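PDB 7M5I: endolysin from Escherichia coli O157 typing phage 15, which probably cleaves the beta-1,4-glycosidic bonds of host peptidoglycan as a family 24 lysozyme, helping to release new phage particles at lysis. Local coordinates for residues Asn76-Val81 / Thr107-His112. Residues are numbered along the deposited sequence; the frame is centred on the assembly and turned at random.
Sequences NKAIKV and TFIKRH. With PO4 (phosphate ion), chain C; PO4 (phosphate ion), chain D.
The imidazole of His-112 reaches from its helix to the chain that leaves helix 57-78, where Ile-79 and Val-81 receive it. CG2 of Val-81 lies 3.7 Å from NE2 of His-112, the side chains running past each other in opposite directions, while CG1 of Ile-79 stands 4.1 Å from CD2 of His-112; both carbons meet the ring obliquely. One turn earlier, Ile-109 adds aliphatic contacts: its CG1 is 4.1 Å from CB of Ala-78, and its CD1 is 4.3 Å from CG1 of Ile-79. With CG anti to the backbone N (chi1 177°), the His-112 ring is carried out toward Val-81, and both its nitrogens are hydrogen-bonded, ND1 to Tyr-153 OH and NE2 to Thr-83 OG1, which should fix its rotation. In the second shell, the Asn-113 side chain bonds to Ala-78 O and Lys-80 N, tying the end of helix 57-78, where Ile-79 leaves helical geometry, to helix 107-113. Apolar side chains thus meet with polar groups bonded around them. Helix 85-98, with Leu-91 against Ile-79 and Glu-87 against His-112, and helix 100-104, whose Met-103 touches Ala-78 and Ile-109, flank the contact in the mainly helical part of the phage lysozyme fold.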
ATOM      1  N   ASN A  76       4.280  11.790  -2.223  1.00 33.61           N
ATOM      2  CA  ASN A  76       4.624  13.214  -2.011  1.00 36.74           C
ATOM      3  C   ASN A  76       4.923  13.855  -3.368  1.00 39.54           C
ATOM      4  O   ASN A  76       4.413  14.951  -3.648  1.00 40.71           O
ATOM      5  CB  ASN A  76       5.758  13.378  -0.994  1.00 37.82           C
ATOM      6  CG  ASN A  76       5.249  13.434   0.438  1.00 38.68           C
ATOM      7  OD1 ASN A  76       4.275  14.132   0.710  1.00 40.81           O
ATOM      8  ND2 ASN A  76       5.883  12.736   1.364  1.00 36.46           N
ATOM      9  N   LYS A  77       5.762  13.230  -4.189  1.00 40.88           N
ATOM     10  CA  LYS A  77       6.210  13.818  -5.473  1.00 44.16           C
ATOM     11  C   LYS A  77       5.078  13.814  -6.506  1.00 42.24           C
ATOM     12  O   LYS A  77       5.008  14.768  -7.277  1.00 41.97           O
ATOM     13  CB  LYS A  77       7.449  13.070  -5.962  1.00 48.97           C
ATOM     14  CG  LYS A  77       8.714  13.376  -5.168  1.00 56.08           C
ATOM     15  CD  LYS A  77       9.623  12.155  -4.961  1.00 61.96           C
ATOM     16  CE  LYS A  77      10.924  12.437  -4.238  1.00 65.25           C
ATOM     17  NZ  LYS A  77      11.824  13.253  -5.093  1.00 72.97           N
ATOM     18  N   ALA A  78       4.162  12.850  -6.476  1.00 40.91           N
ATOM     19  CA  ALA A  78       3.055  12.728  -7.457  1.00 41.05           C
ATOM     20  C   ALA A  78       1.897  13.698  -7.148  1.00 39.20           C
ATOM     21  O   ALA A  78       1.213  14.103  -8.062  1.00 40.17           O
ATOM     22  CB  ALA A  78       2.569  11.339  -7.518  1.00 39.44           C
ATOM     23  N   ILE A  79       1.712  14.077  -5.891  1.00 38.20           N
ATOM     24  CA  ILE A  79       0.573  14.946  -5.485  1.00 39.44           C
ATOM     25  C   ILE A  79       0.937  16.390  -5.786  1.00 39.88           C
ATOM     26  O   ILE A  79       2.072  16.776  -5.479  1.00 41.31           O
ATOM     27  CB  ILE A  79       0.245  14.722  -4.010  1.00 41.22           C
ATOM     28  CG1 ILE A  79      -0.449  13.372  -3.858  1.00 37.85           C
ATOM     29  CG2 ILE A  79      -0.590  15.842  -3.469  1.00 45.41           C
ATOM     30  CD1 ILE A  79      -0.566  12.957  -2.439  1.00 42.32           C
ATOM     31  N   LYS A  80       0.005  17.122  -6.378  1.00 39.52           N
ATOM     32  CA  LYS A  80       0.245  18.525  -6.832  1.00 41.30           C
ATOM     33  C   LYS A  80      -0.743  19.495  -6.171  1.00 40.16           C
ATOM     34  O   LYS A  80      -0.669  20.715  -6.467  1.00 40.76           O
ATOM     35  CB  LYS A  80       0.168  18.583  -8.355  1.00 44.87           C
ATOM     36  CG  LYS A  80       1.209  17.715  -9.042  1.00 47.84           C
ATOM     37  CD  LYS A  80       1.391  18.025 -10.495  1.00 53.12           C
ATOM     38  CE  LYS A  80       1.806  16.836 -11.338  1.00 55.21           C
ATOM     39  NZ  LYS A  80       1.827  17.197 -12.776  1.00 57.20           N
ATOM     40  N   VAL A  81      -1.569  19.028  -5.260  1.00 37.17           N
ATOM     41  CA  VAL A  81      -2.620  19.822  -4.578  1.00 37.68           C
ATOM     42  C   VAL A  81      -2.562  19.526  -3.091  1.00 35.42           C
ATOM     43  O   VAL A  81      -2.126  18.452  -2.669  1.00 35.44           O
ATOM     44  CB  VAL A  81      -4.030  19.537  -5.113  1.00 37.19           C
ATOM     45  CG1 VAL A  81      -4.152  19.959  -6.594  1.00 39.50           C
ATOM     46  CG2 VAL A  81      -4.457  18.091  -4.862  1.00 35.97           C
ATOM     47  N   THR A 107      -5.034   6.900 -13.529  1.00 37.37           N
ATOM     48  CA  THR A 107      -6.184   7.812 -13.555  1.00 39.80           C
ATOM     49  C   THR A 107      -6.472   8.354 -12.146  1.00 38.69           C
ATOM     50  O   THR A 107      -6.839   9.548 -12.040  1.00 39.42           O
ATOM     51  CB  THR A 107      -7.411   7.120 -14.142  1.00 40.60           C
ATOM     52  OG1 THR A 107      -7.094   6.709 -15.466  1.00 43.11           O
ATOM     53  CG2 THR A 107      -8.622   8.009 -14.123  1.00 42.46           C
ATOM     54  N   PHE A 108      -6.378   7.535 -11.098  1.00 37.16           N
ATOM     55  CA  PHE A 108      -6.766   8.015  -9.748  1.00 35.87           C
ATOM     56  C   PHE A 108      -5.906   9.238  -9.386  1.00 36.14           C
ATOM     57  O   PHE A 108      -6.462  10.205  -8.837  1.00 36.69           O
ATOM     58  CB  PHE A 108      -6.828   6.897  -8.705  1.00 32.51           C
ATOM     59  CG  PHE A 108      -5.530   6.296  -8.246  1.00 31.02           C
ATOM     60  CD1 PHE A 108      -4.748   6.919  -7.289  1.00 30.71           C
ATOM     61  CD2 PHE A 108      -5.160   5.010  -8.673  1.00 30.42           C
ATOM     62  CE1 PHE A 108      -3.592   6.316  -6.797  1.00 30.86           C
ATOM     63  CE2 PHE A 108      -3.998   4.428  -8.211  1.00 29.45           C
ATOM     64  CZ  PHE A 108      -3.215   5.052  -7.255  1.00 30.06           C
ATOM     65  N   ILE A 109      -4.619   9.244  -9.678  1.00 37.12           N
ATOM     66  CA  ILE A 109      -3.735  10.352  -9.206  1.00 38.83           C
ATOM     67  C   ILE A 109      -4.036  11.614 -10.037  1.00 41.04           C
ATOM     68  O   ILE A 109      -3.985  12.720  -9.448  1.00 40.58           O
ATOM     69  CB  ILE A 109      -2.257   9.970  -9.272  1.00 41.77           C
ATOM     70  CG1 ILE A 109      -1.439  10.851  -8.322  1.00 46.83           C
ATOM     71  CG2 ILE A 109      -1.732  10.054 -10.693  1.00 44.99           C
ATOM     72  CD1 ILE A 109      -1.629  10.499  -6.843  1.00 45.94           C
ATOM     73  N   LYS A 110      -4.372  11.441 -11.319  1.00 39.81           N
ATOM     74  CA  LYS A 110      -4.811  12.551 -12.205  1.00 42.37           C
ATOM     75  C   LYS A 110      -6.078  13.189 -11.630  1.00 40.15           C
ATOM     76  O   LYS A 110      -6.163  14.424 -11.536  1.00 37.92           O
ATOM     77  CB  LYS A 110      -4.959  11.998 -13.620  1.00 46.91           C
ATOM     78  CG  LYS A 110      -3.634  11.835 -14.360  1.00 53.27           C
ATOM     79  CD  LYS A 110      -3.821  11.729 -15.904  1.00 59.24           C
ATOM     80  CE  LYS A 110      -2.718  11.011 -16.681  1.00 62.18           C
ATOM     81  NZ  LYS A 110      -2.627   9.556 -16.406  1.00 60.59           N
ATOM     82  N   ARG A 111      -7.042  12.370 -11.223  1.00 38.14           N
ATOM     83  CA  ARG A 111      -8.326  12.854 -10.673  1.00 37.94           C
ATOM     84  C   ARG A 111      -8.067  13.529  -9.326  1.00 36.68           C
ATOM     85  O   ARG A 111      -8.669  14.609  -9.063  1.00 36.60           O
ATOM     86  CB  ARG A 111      -9.359  11.728 -10.579  1.00 39.03           C
ATOM     87  CG  ARG A 111      -9.796  11.230 -11.950  1.00 41.91           C
ATOM     88  CD  ARG A 111     -10.825  10.133 -11.809  1.00 41.50           C
ATOM     89  NE  ARG A 111     -11.355   9.731 -13.088  1.00 42.26           N
ATOM     90  CZ  ARG A 111     -12.267   8.782 -13.273  1.00 43.17           C
ATOM     91  NH1 ARG A 111     -12.800   8.151 -12.254  1.00 41.27           N
ATOM     92  NH2 ARG A 111     -12.661   8.494 -14.495  1.00 45.62           N
ATOM     93  N   HIS A 112      -7.211  12.946  -8.480  1.00 33.51           N
ATOM     94  CA  HIS A 112      -6.861  13.569  -7.183  1.00 33.00           C
ATOM     95  C   HIS A 112      -6.328  14.979  -7.472  1.00 34.63           C
ATOM     96  O   HIS A 112      -6.820  15.948  -6.827  1.00 34.21           O
ATOM     97  CB  HIS A 112      -5.804  12.775  -6.420  1.00 32.45           C
ATOM     98  CG  HIS A 112      -5.401  13.438  -5.152  1.00 30.92           C
ATOM     99  ND1 HIS A 112      -6.208  13.443  -4.050  1.00 29.64           N
ATOM    100  CD2 HIS A 112      -4.335  14.183  -4.844  1.00 30.85           C
ATOM    101  CE1 HIS A 112      -5.617  14.086  -3.083  1.00 29.87           C
ATOM    102  NE2 HIS A 112      -4.493  14.583  -3.553  1.00 31.39           N
TER
HETATM  103  P   PO4 C 201      -5.377   3.558 -15.087  1.00 52.32           P
HETATM  104  O1  PO4 C 201      -6.237   4.410 -16.022  1.00 51.78           O
HETATM  105  O2  PO4 C 201      -5.787   2.100 -15.264  1.00 62.48           O
HETATM  106  O3  PO4 C 201      -5.614   4.001 -13.667  1.00 51.37           O
HETATM  107  O4  PO4 C 201      -3.901   3.692 -15.417  1.00 52.44           O
HETATM  108  P   PO4 D 202     -10.447  10.954 -16.563  1.00 74.34           P
HETATM  109  O1  PO4 D 202     -11.183  11.963 -17.438  1.00 78.04           O
HETATM  110  O2  PO4 D 202     -10.361   9.609 -17.300  1.00 60.77           O
HETATM  111  O3  PO4 D 202     -11.218  10.810 -15.270  1.00 65.85           O
HETATM  112  O4  PO4 D 202      -9.033  11.465 -16.250  1.00 72.93           O